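PDB 5Y5A: KLLA0F20702p from Kluyveromyces lactis, which probably acts as the Est1 subunit of yeast telomerase, helping bring the enzyme to telomeres through Cdc13, and is represented here by its N-terminal, mostly helical part. Local coordinates for residues Arg241-Thr246 with Tyr256-Ser261; Lys249-Ala254 with Met313-Leu318; Lys289-Leu294 with Asn333-Arg338. All blocks are in the same frame, centred on the assembly; numbering follows the deposited sequence.

Contact 1: residues Arg241-Thr246 with Tyr256-Ser261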
loop_
_atom_site.group_PDB
_atom_site.type_symbol
_atom_site.label_atom_id
_atom_site.label_comp_id
_atom_site.label_asym_id
_atom_site.label_seq_id
_atom_site.Cartn_x
_atom_site.Cartn_y
_atom_site.Cartn_z
ATOM N N ARG A 241 -3.916 -7.227 -3.733
ATOM C CA ARG A 241 -2.834 -7.762 -2.916
ATOM C C ARG A 241 -3.341 -8.139 -1.529
ATOM O O ARG A 241 -3.006 -9.194 -0.989
ATOM C CB ARG A 241 -1.702 -6.751 -2.791
ATOM C CG ARG A 241 -0.490 -7.098 -3.609
ATOM C CD ARG A 241 0.751 -6.556 -2.956
ATOM N NE ARG A 241 0.690 -5.107 -2.904
ATOM C CZ ARG A 241 1.020 -4.321 -3.919
ATOM N NH1 ARG A 241 0.936 -3.004 -3.791
ATOM N NH2 ARG A 241 1.439 -4.854 -5.063
ATOM N N GLY A 242 -4.145 -7.252 -0.955
ATOM C CA GLY A 242 -4.724 -7.490 0.353
ATOM C C GLY A 242 -5.624 -8.702 0.346
ATOM O O GLY A 242 -5.712 -9.430 1.334
ATOM N N ILE A 243 -6.306 -8.924 -0.775
ATOM C CA ILE A 243 -7.185 -10.074 -0.882
ATOM C C ILE A 243 -6.348 -11.347 -0.836
ATOM O O ILE A 243 -6.725 -12.309 -0.167
ATOM C CB ILE A 243 -8.054 -10.026 -2.151
ATOM C CG1 ILE A 243 -9.047 -8.864 -2.049
ATOM C CG2 ILE A 243 -8.840 -11.318 -2.312
ATOM C CD1 ILE A 243 -9.886 -8.654 -3.283
ATOM N N CYS A 244 -5.199 -11.346 -1.508
ATOM C CA CYS A 244 -4.279 -12.475 -1.388
ATOM C C CYS A 244 -3.913 -12.718 0.080
ATOM O O CYS A 244 -3.920 -13.849 0.530
ATOM C CB CYS A 244 -3.005 -12.245 -2.210
ATOM S SG CYS A 244 -3.224 -12.139 -4.002
ATOM N N TYR A 245 -3.615 -11.658 0.830
ATOM C CA TYR A 245 -3.169 -11.840 2.209
ATOM C C TYR A 245 -4.284 -12.336 3.132
ATOM O O TYR A 245 -4.007 -12.963 4.157
ATOM C CB TYR A 245 -2.559 -10.540 2.760
ATOM C CG TYR A 245 -1.232 -10.190 2.115
ATOM C CD1 TYR A 245 -0.161 -11.082 2.145
ATOM C CD2 TYR A 245 -1.051 -8.975 1.474
ATOM C CE1 TYR A 245 1.052 -10.765 1.546
ATOM C CE2 TYR A 245 0.151 -8.646 0.876
ATOM C CZ TYR A 245 1.200 -9.540 0.911
ATOM O OH TYR A 245 2.392 -9.192 0.313
ATOM N N THR A 246 -5.541 -12.090 2.771
ATOM C CA THR A 246 -6.641 -12.660 3.547
ATOM C C THR A 246 -6.636 -14.193 3.472
ATOM O O THR A 246 -7.049 -14.863 4.419
ATOM C CB THR A 246 -8.027 -12.151 3.086
ATOM O OG1 THR A 246 -8.243 -12.477 1.707
ATOM C CG2 THR A 246 -8.139 -10.653 3.277
ATOM N N TYR A 256 -3.340 -3.317 5.987
ATOM C CA TYR A 256 -2.413 -2.326 5.455
ATOM C C TYR A 256 -2.652 -2.091 3.961
ATOM O O TYR A 256 -2.747 -0.951 3.510
ATOM C CB TYR A 256 -0.963 -2.758 5.707
ATOM C CG TYR A 256 0.041 -1.923 4.950
ATOM C CD1 TYR A 256 0.246 -0.583 5.266
ATOM C CD2 TYR A 256 0.775 -2.471 3.907
ATOM C CE1 TYR A 256 1.159 0.184 4.562
ATOM C CE2 TYR A 256 1.690 -1.716 3.203
ATOM C CZ TYR A 256 1.878 -0.395 3.530
ATOM O OH TYR A 256 2.794 0.340 2.813
ATOM N N GLN A 257 -2.766 -3.175 3.202
ATOM C CA GLN A 257 -3.030 -3.076 1.771
ATOM C C GLN A 257 -4.394 -2.441 1.506
ATOM O O GLN A 257 -4.553 -1.656 0.566
ATOM C CB GLN A 257 -2.943 -4.457 1.124
ATOM C CG GLN A 257 -1.532 -5.044 1.133
ATOM C CD GLN A 257 -0.602 -4.365 0.134
ATOM O OE1 GLN A 257 -1.026 -3.926 -0.939
ATOM N NE2 GLN A 257 0.670 -4.279 0.485
ATOM N N PHE A 258 -5.378 -2.775 2.336
ATOM C CA PHE A 258 -6.696 -2.150 2.214
ATOM C C PHE A 258 -6.618 -0.642 2.459
ATOM O O PHE A 258 -7.304 0.137 1.799
ATOM C CB PHE A 258 -7.705 -2.786 3.183
ATOM C CG PHE A 258 -8.034 -4.228 2.864
ATOM C CD1 PHE A 258 -7.834 -4.737 1.586
ATOM C CD2 PHE A 258 -8.538 -5.075 3.845
ATOM C CE1 PHE A 258 -8.140 -6.068 1.285
ATOM C CE2 PHE A 258 -8.843 -6.404 3.554
ATOM C CZ PHE A 258 -8.640 -6.900 2.272
ATOM N N VAL A 259 -5.786 -0.234 3.413
ATOM C CA VAL A 259 -5.626 1.182 3.720
ATOM C C VAL A 259 -4.932 1.888 2.563
ATOM O O VAL A 259 -5.345 2.964 2.156
ATOM C CB VAL A 259 -4.824 1.392 5.019
ATOM C CG1 VAL A 259 -4.379 2.842 5.145
ATOM C CG2 VAL A 259 -5.671 0.987 6.222
ATOM N N ARG A 260 -3.886 1.266 2.018
ATOM C CA ARG A 260 -3.199 1.827 0.854
ATOM C C ARG A 260 -4.152 1.986 -0.341
ATOM O O ARG A 260 -3.986 2.883 -1.167
ATOM C CB ARG A 260 -2.007 0.954 0.450
ATOM C CG ARG A 260 -0.855 0.890 1.470
ATOM C CD ARG A 260 -0.186 2.252 1.677
ATOM N NE ARG A 260 0.205 2.885 0.421
ATOM C CZ ARG A 260 1.390 2.727 -0.167
ATOM N NH1 ARG A 260 2.311 1.946 0.385
ATOM N NH2 ARG A 260 1.655 3.356 -1.310
ATOM N N SER A 261 -5.145 1.106 -0.428
ATOM C CA SER A 261 -6.028 1.073 -1.584
ATOM C C SER A 261 -7.086 2.157 -1.464
ATOM O O SER A 261 -7.669 2.574 -2.456
ATOM C CB SER A 261 -6.694 -0.298 -1.724
ATOM O OG SER A 261 -7.842 -0.377 -0.898
#
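Close antiparallel packing of helix 235-247 on helix 251-263, with Gly242 set against Gln257, makes this a helical hairpin of the kind found across the TPR clan, to which the Est1 DNA/RNA binding domain belongs. The two short segments run at 163° to each other, their axes 8.7 Å apart. With no side chain on Gly242, its CA sits 3.6 Å from Gln257 CB, and the Phe258 ring slides in beside it until CE1 is 3.8 Å from Gly242 C. Gln257 does the polar work. Its chain bends at chi2 (-73°), turning the amide along helix 235-247 to Arg241, where NE donates to Gln257 OE1 at 2.9 Å. Arg241 NE sits above the amide carbonyl plane, 50° out of it and so not on a lone pair, and the guanidinium and amide planes stand perpendicular. Gln257 CG, meanwhile, touches the edge of the Tyr245 ring, 4.0 Å from CD2. The outer nitrogens of Arg241 are taken by helix 218-230, through a salt bridge to Asp225 and a bond to Ser228. A leucine in place of Gln257 would probably leave the buried Arg241 NE without this acceptor, and the guanidinium less firmly fixed from this side. At the far end of the contact, Thr246 and Phe258 cross at about a right angle, with Thr246 CG2 3.9 Å from Phe258 CZ.

Contact 2: residues Lys249-Ala254 with Met313-Leu318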
loop_
_atom_site.group_PDB
_atom_site.type_symbol
_atom_site.label_atom_id
_atom_site.label_comp_id
_atom_site.label_asym_id
_atom_site.label_seq_id
_atom_site.Cartn_x
_atom_site.Cartn_y
_atom_site.Cartn_z
ATOM N N LYS A 249 -4.200 -15.653 5.780
ATOM C CA LYS A 249 -4.515 -15.113 7.097
ATOM C C LYS A 249 -3.436 -14.157 7.609
ATOM O O LYS A 249 -3.157 -14.111 8.807
ATOM C CB LYS A 249 -4.737 -16.249 8.103
ATOM C CG LYS A 249 -6.027 -17.036 7.871
ATOM C CD LYS A 249 -6.017 -18.318 8.681
ATOM C CE LYS A 249 -7.395 -18.920 8.812
ATOM N NZ LYS A 249 -7.343 -20.168 9.640
ATOM N N ASN A 250 -2.826 -13.398 6.703
ATOM C CA ASN A 250 -1.996 -12.272 7.119
ATOM C C ASN A 250 -2.859 -11.019 7.154
ATOM O O ASN A 250 -2.795 -10.171 6.260
ATOM C CB ASN A 250 -0.797 -12.088 6.190
ATOM C CG ASN A 250 0.197 -13.227 6.297
ATOM O OD1 ASN A 250 0.242 -14.112 5.441
ATOM N ND2 ASN A 250 0.990 -13.214 7.360
ATOM N N PHE A 251 -3.675 -10.919 8.199
ATOM C CA PHE A 251 -4.711 -9.900 8.243
ATOM C C PHE A 251 -4.155 -8.506 8.492
ATOM O O PHE A 251 -4.771 -7.526 8.101
ATOM C CB PHE A 251 -5.762 -10.263 9.295
ATOM C CG PHE A 251 -6.534 -11.500 8.954
ATOM C CD1 PHE A 251 -7.255 -11.572 7.766
ATOM C CD2 PHE A 251 -6.530 -12.597 9.804
ATOM C CE1 PHE A 251 -7.962 -12.711 7.433
ATOM C CE2 PHE A 251 -7.241 -13.744 9.479
ATOM C CZ PHE A 251 -7.957 -13.800 8.287
ATOM N N GLY A 252 -2.994 -8.407 9.129
ATOM C CA GLY A 252 -2.357 -7.108 9.275
ATOM C C GLY A 252 -1.840 -6.604 7.936
ATOM O O GLY A 252 -2.013 -5.437 7.601
ATOM N N ASN A 253 -1.195 -7.488 7.173
ATOM C CA ASN A 253 -0.810 -7.182 5.798
ATOM C C ASN A 253 -2.049 -6.802 4.976
ATOM O O ASN A 253 -1.995 -5.903 4.138
ATOM C CB ASN A 253 -0.097 -8.375 5.138
ATOM C CG ASN A 253 1.251 -8.721 5.794
ATOM O OD1 ASN A 253 1.690 -8.082 6.754
ATOM N ND2 ASN A 253 1.900 -9.760 5.275
ATOM N N ALA A 254 -3.167 -7.483 5.227
ATOM C CA ALA A 254 -4.400 -7.228 4.477
ATOM C C ALA A 254 -4.950 -5.840 4.787
ATOM O O ALA A 254 -5.257 -5.053 3.879
ATOM C CB ALA A 254 -5.459 -8.314 4.780
ATOM N N MET A 313 3.166 -8.407 16.310
ATOM C CA MET A 313 3.299 -7.040 15.814
ATOM C C MET A 313 2.392 -6.798 14.615
ATOM O O MET A 313 1.890 -5.696 14.439
ATOM C CB MET A 313 4.749 -6.731 15.468
ATOM C CG MET A 313 5.665 -6.826 16.675
ATOM S SD MET A 313 7.335 -6.292 16.318
ATOM C CE MET A 313 8.264 -7.415 17.363
ATOM N N GLU A 314 2.156 -7.830 13.810
ATOM C CA GLU A 314 1.231 -7.696 12.690
ATOM C C GLU A 314 -0.226 -7.603 13.167
ATOM O O GLU A 314 -1.021 -6.871 12.605
ATOM C CB GLU A 314 1.374 -8.871 11.719
ATOM C CG GLU A 314 0.483 -8.722 10.506
ATOM C CD GLU A 314 0.392 -9.981 9.672
ATOM O OE1 GLU A 314 1.241 -10.866 9.849
ATOM O OE2 GLU A 314 -0.531 -10.078 8.835
ATOM N N PHE A 315 -0.570 -8.342 14.212
ATOM C CA PHE A 315 -1.965 -8.460 14.599
ATOM C C PHE A 315 -2.426 -7.554 15.731
ATOM O O PHE A 315 -3.552 -7.076 15.702
ATOM C CB PHE A 315 -2.268 -9.907 14.982
ATOM C CG PHE A 315 -2.482 -10.801 13.807
ATOM C CD1 PHE A 315 -1.407 -11.332 13.113
ATOM C CD2 PHE A 315 -3.762 -11.101 13.379
ATOM C CE1 PHE A 315 -1.607 -12.153 12.024
ATOM C CE2 PHE A 315 -3.967 -11.925 12.292
ATOM C CZ PHE A 315 -2.887 -12.454 11.614
ATOM N N TYR A 316 -1.587 -7.328 16.734
ATOM C CA TYR A 316 -2.082 -6.707 17.956
ATOM C C TYR A 316 -2.328 -5.220 17.797
ATOM O O TYR A 316 -2.940 -4.604 18.662
ATOM C CB TYR A 316 -1.132 -6.967 19.132
ATOM C CG TYR A 316 -1.347 -8.333 19.759
ATOM C CD1 TYR A 316 -1.954 -9.346 19.038
ATOM C CD2 TYR A 316 -0.967 -8.604 21.072
ATOM C CE1 TYR A 316 -2.162 -10.589 19.580
ATOM C CE2 TYR A 316 -1.180 -9.869 21.635
ATOM C CZ TYR A 316 -1.780 -10.853 20.874
ATOM O OH TYR A 316 -2.007 -12.119 21.386
ATOM N N ILE A 317 -1.882 -4.635 16.692
ATOM C CA ILE A 317 -2.196 -3.240 16.451
ATOM C C ILE A 317 -3.616 -3.122 15.885
ATOM O O ILE A 317 -4.219 -2.057 15.925
ATOM C CB ILE A 317 -1.178 -2.569 15.483
ATOM C CG1 ILE A 317 -1.267 -1.040 15.581
ATOM C CG2 ILE A 317 -1.375 -3.065 14.053
ATOM C CD1 ILE A 317 -0.363 -0.289 14.601
ATOM N N LEU A 318 -4.130 -4.201 15.345
ATOM C CA LEU A 318 -5.429 -4.201 14.732
ATOM C C LEU A 318 -6.568 -3.882 15.656
ATOM O O LEU A 318 -7.343 -3.026 15.353
ATOM C CB LEU A 318 -5.655 -5.465 13.945
ATOM C CG LEU A 318 -4.663 -5.669 12.824
ATOM C CD1 LEU A 318 -4.899 -6.965 12.112
ATOM C CD2 LEU A 318 -4.705 -4.539 11.838
#
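Glu314 OE2 is gripped by two successive backbone amides: Asn253 N donates to it at 3.1 Å and nearly straight (166°), while Gly252 N reaches it at 3.0 Å in a weak, bent bond. Asn253 N meets OE2 from above the carboxylate plane. With CG anti to the backbone N (chi1 -177°) and the rest of the chain extended, Glu314 stretches straight across to these amides, its CG passing 3.5 Å from Gly252 CA, where no side chain stands in the way. Both amides belong to the first turn of helix 251-263, so the carboxylate of a residue some sixty positions later receives N-H groups at a helix N-terminus, a place where the helix dipole would be expected to favour its negative charge. Asn250, at the N-cap position, makes no capping bond itself; its ND2 gives Glu314 OE1 only a weak one, and its OD1 turns to Thr248. The Asn253 amide stacks on the carboxylate, their planes 14° apart, while its OD1 is held by Gln363 of helix 339-379. Just before the helix, Lys249 closes helix 235-247 in a Schellman motif, and its O lies at the edge of the Phe315 ring, 3.3 Å from CZ. Phe251 and Phe315 meet at their ring edges, CD2 of the former 3.6 Å from CE2 of the latter. Leu318 CD1 packs on Gly252 CA at 3.8 Å.

Contact 3: residues Lys289-Leu294 with Asn333-Arg338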
loop_
_atom_site.group_PDB
_atom_site.type_symbol
_atom_site.label_atom_id
_atom_site.label_comp_id
_atom_site.label_asym_id
_atom_site.label_seq_id
_atom_site.Cartn_x
_atom_site.Cartn_y
_atom_site.Cartn_z
ATOM N N LYS A 289 -12.844 -14.060 11.152
ATOM C CA LYS A 289 -11.568 -14.735 10.988
ATOM C C LYS A 289 -10.482 -14.061 11.810
ATOM O O LYS A 289 -9.655 -14.738 12.417
ATOM C CB LYS A 289 -11.172 -14.771 9.516
ATOM C CG LYS A 289 -12.002 -15.745 8.707
ATOM C CD LYS A 289 -11.654 -15.673 7.240
ATOM C CE LYS A 289 -12.397 -16.742 6.468
ATOM N NZ LYS A 289 -12.098 -16.630 5.022
ATOM N N LEU A 290 -10.491 -12.728 11.830
ATOM C CA LEU A 290 -9.542 -11.971 12.639
ATOM C C LEU A 290 -9.640 -12.399 14.094
ATOM O O LEU A 290 -8.628 -12.598 14.768
ATOM C CB LEU A 290 -9.790 -10.461 12.517
ATOM C CG LEU A 290 -9.001 -9.553 13.471
ATOM C CD1 LEU A 290 -7.477 -9.753 13.328
ATOM C CD2 LEU A 290 -9.371 -8.095 13.231
ATOM N N LEU A 291 -10.864 -12.548 14.574
ATOM C CA LEU A 291 -11.077 -12.940 15.961
ATOM C C LEU A 291 -10.539 -14.353 16.233
ATOM O O LEU A 291 -10.009 -14.624 17.312
ATOM C CB LEU A 291 -12.564 -12.835 16.317
ATOM C CG LEU A 291 -12.909 -11.512 17.016
ATOM C CD1 LEU A 291 -12.376 -10.317 16.243
ATOM C CD2 LEU A 291 -14.401 -11.366 17.269
ATOM N N ASN A 292 -10.654 -15.238 15.245
ATOM C CA ASN A 292 -10.091 -16.580 15.354
ATOM C C ASN A 292 -8.570 -16.552 15.440
ATOM O O ASN A 292 -7.975 -17.298 16.219
ATOM C CB ASN A 292 -10.534 -17.444 14.179
ATOM C CG ASN A 292 -11.997 -17.821 14.260
ATOM O OD1 ASN A 292 -12.607 -17.744 15.325
ATOM N ND2 ASN A 292 -12.564 -18.243 13.137
ATOM N N SER A 293 -7.954 -15.692 14.636
ATOM C CA SER A 293 -6.514 -15.491 14.671
ATOM C C SER A 293 -6.071 -14.971 16.030
ATOM O O SER A 293 -5.079 -15.437 16.589
ATOM C CB SER A 293 -6.075 -14.510 13.580
ATOM O OG SER A 293 -6.115 -15.119 12.309
ATOM N N LEU A 294 -6.809 -14.000 16.556
ATOM C CA LEU A 294 -6.507 -13.470 17.868
ATOM C C LEU A 294 -6.640 -14.582 18.923
ATOM O O LEU A 294 -5.884 -14.598 19.892
ATOM C CB LEU A 294 -7.407 -12.268 18.181
ATOM C CG LEU A 294 -7.169 -11.065 17.258
ATOM C CD1 LEU A 294 -8.226 -9.981 17.434
ATOM C CD2 LEU A 294 -5.767 -10.470 17.458
ATOM N N ASN A 333 -17.189 -7.866 21.632
ATOM C CA ASN A 333 -16.700 -9.196 21.281
ATOM C C ASN A 333 -15.864 -9.820 22.391
ATOM O O ASN A 333 -15.541 -9.169 23.385
ATOM C CB ASN A 333 -15.909 -9.158 19.964
ATOM C CG ASN A 333 -14.572 -8.457 20.091
ATOM O OD1 ASN A 333 -13.643 -8.982 20.699
ATOM N ND2 ASN A 333 -14.458 -7.274 19.485
ATOM N N ARG A 334 -15.520 -11.092 22.213
ATOM C CA ARG A 334 -14.825 -11.866 23.241
ATOM C C ARG A 334 -13.426 -11.333 23.566
ATOM O O ARG A 334 -12.861 -11.671 24.601
ATOM C CB ARG A 334 -14.736 -13.339 22.820
ATOM C CG ARG A 334 -14.011 -13.602 21.497
ATOM C CD ARG A 334 -14.240 -15.041 21.096
ATOM N NE ARG A 334 -13.469 -15.479 19.938
ATOM C CZ ARG A 334 -13.924 -15.474 18.689
ATOM N NH1 ARG A 334 -15.142 -15.018 18.426
ATOM N NH2 ARG A 334 -13.156 -15.915 17.701
ATOM N N HIS A 335 -12.883 -10.492 22.689
ATOM C CA HIS A 335 -11.565 -9.905 22.907
ATOM C C HIS A 335 -11.651 -8.471 23.417
ATOM O O HIS A 335 -10.628 -7.819 23.623
ATOM C CB HIS A 335 -10.743 -9.934 21.615
ATOM C CG HIS A 335 -10.383 -11.313 21.157
ATOM N ND1 HIS A 335 -9.456 -12.095 21.812
ATOM C CD2 HIS A 335 -10.821 -12.047 20.106
ATOM C CE1 HIS A 335 -9.340 -13.253 21.185
ATOM N NE2 HIS A 335 -10.156 -13.250 20.146
ATOM N N SER A 336 -12.873 -7.988 23.624
ATOM C CA SER A 336 -13.094 -6.592 23.979
ATOM C C SER A 336 -12.402 -6.199 25.270
ATOM O O SER A 336 -11.848 -5.111 25.364
ATOM C CB SER A 336 -14.594 -6.299 24.092
ATOM O OG SER A 336 -15.236 -6.431 22.833
ATOM N N ASP A 337 -12.411 -7.081 26.264
ATOM C CA ASP A 337 -11.783 -6.748 27.540
ATOM C C ASP A 337 -10.261 -6.950 27.529
ATOM O O ASP A 337 -9.606 -6.821 28.558
ATOM C CB ASP A 337 -12.410 -7.570 28.670
ATOM C CG ASP A 337 -12.298 -9.064 28.438
ATOM O OD1 ASP A 337 -12.302 -9.489 27.263
ATOM O OD2 ASP A 337 -12.210 -9.813 29.433
ATOM N N ARG A 338 -9.696 -7.252 26.368
ATOM C CA ARG A 338 -8.255 -7.463 26.274
ATOM C C ARG A 338 -7.540 -6.317 25.556
ATOM O O ARG A 338 -6.381 -6.465 25.153
ATOM C CB ARG A 338 -7.953 -8.790 25.556
ATOM C CG ARG A 338 -8.414 -10.036 26.301
ATOM C CD ARG A 338 -8.099 -11.326 25.522
ATOM N NE ARG A 338 -6.663 -11.588 25.436
ATOM C CZ ARG A 338 -6.022 -11.911 24.316
ATOM N NH1 ARG A 338 -6.682 -12.021 23.168
ATOM N NH2 ARG A 338 -4.714 -12.123 24.344
HETATM O O HOH W 1 -4.763 -12.731 21.093
#
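The loop leading into the long helix 339-379 comes to rest on helix 285-298 by placing His335 against Leu291 and Leu294. His335 NE2 donates to Leu291 O at 3.2 Å, in the carbonyl plane and on a lone pair, although the bond is bent (144°). One face of the imidazole lies on Leu294, whose CB makes a CH-pi contact 3.8 Å from the ring centroid, and the Leu291 CG sits at the ring's edge. On the other nitrogen, ND1 of His335 accepts from Arg338 NH1 at 3.1 Å, so the ring is held from both ends, as donor and as acceptor; Asp295 adds a weak bond at NE2. What shapes the loop is a type I turn from Asn333 to Ser336, reinforced by an Asx turn in which Asn333 OD1 accepts a hydrogen bond from His335 N at 2.6 Å, while Ser336 OG accepts from Asn333 N. Asn333 CB in turn touches Leu291 CD2 at 3.8 Å. Arg334 leaves the turn with CG between the backbone N and carbonyl carbon (chi1 59°) and runs extended from there to NE, laying one face of its guanidinium over Leu291, with NH2 3.4 Å from CB. That same NH2 forms a salt bridge with Asp295 and stands 3.0 Å from Asn292 OD1. Arg338, at the N-cap position of helix 339-379, pairs with Glu301, and its NH1 donates to a water at 2.9 Å, which in turn donates to Leu294 O, bridging loop and helix.

Contacts 1 and 2 both draw on helix 251-263: contact 1 packs its flank on the preceding helix, and contact 2 meets the amides of its first turn from much later in the chain. They touch directly, Tyr245 O probably accepting a hydrogen bond from Asn250 N 2.8 Å away. Contact 2 is the more buried, yet keeps a carboxylate there by spending backbone amides on it; in contact 1 one arginine-glutamine side-chain bond lies beside a glycine. Contact 3 lies farthest out, its centre about 25 Å from that of the chain; Arg334 and Asn292 are exposed, but His335 and its two leucines are buried. Phe251 and Phe315 join it to contact 2, packing on Ser293, whereas contacts 1 and 3 do not touch.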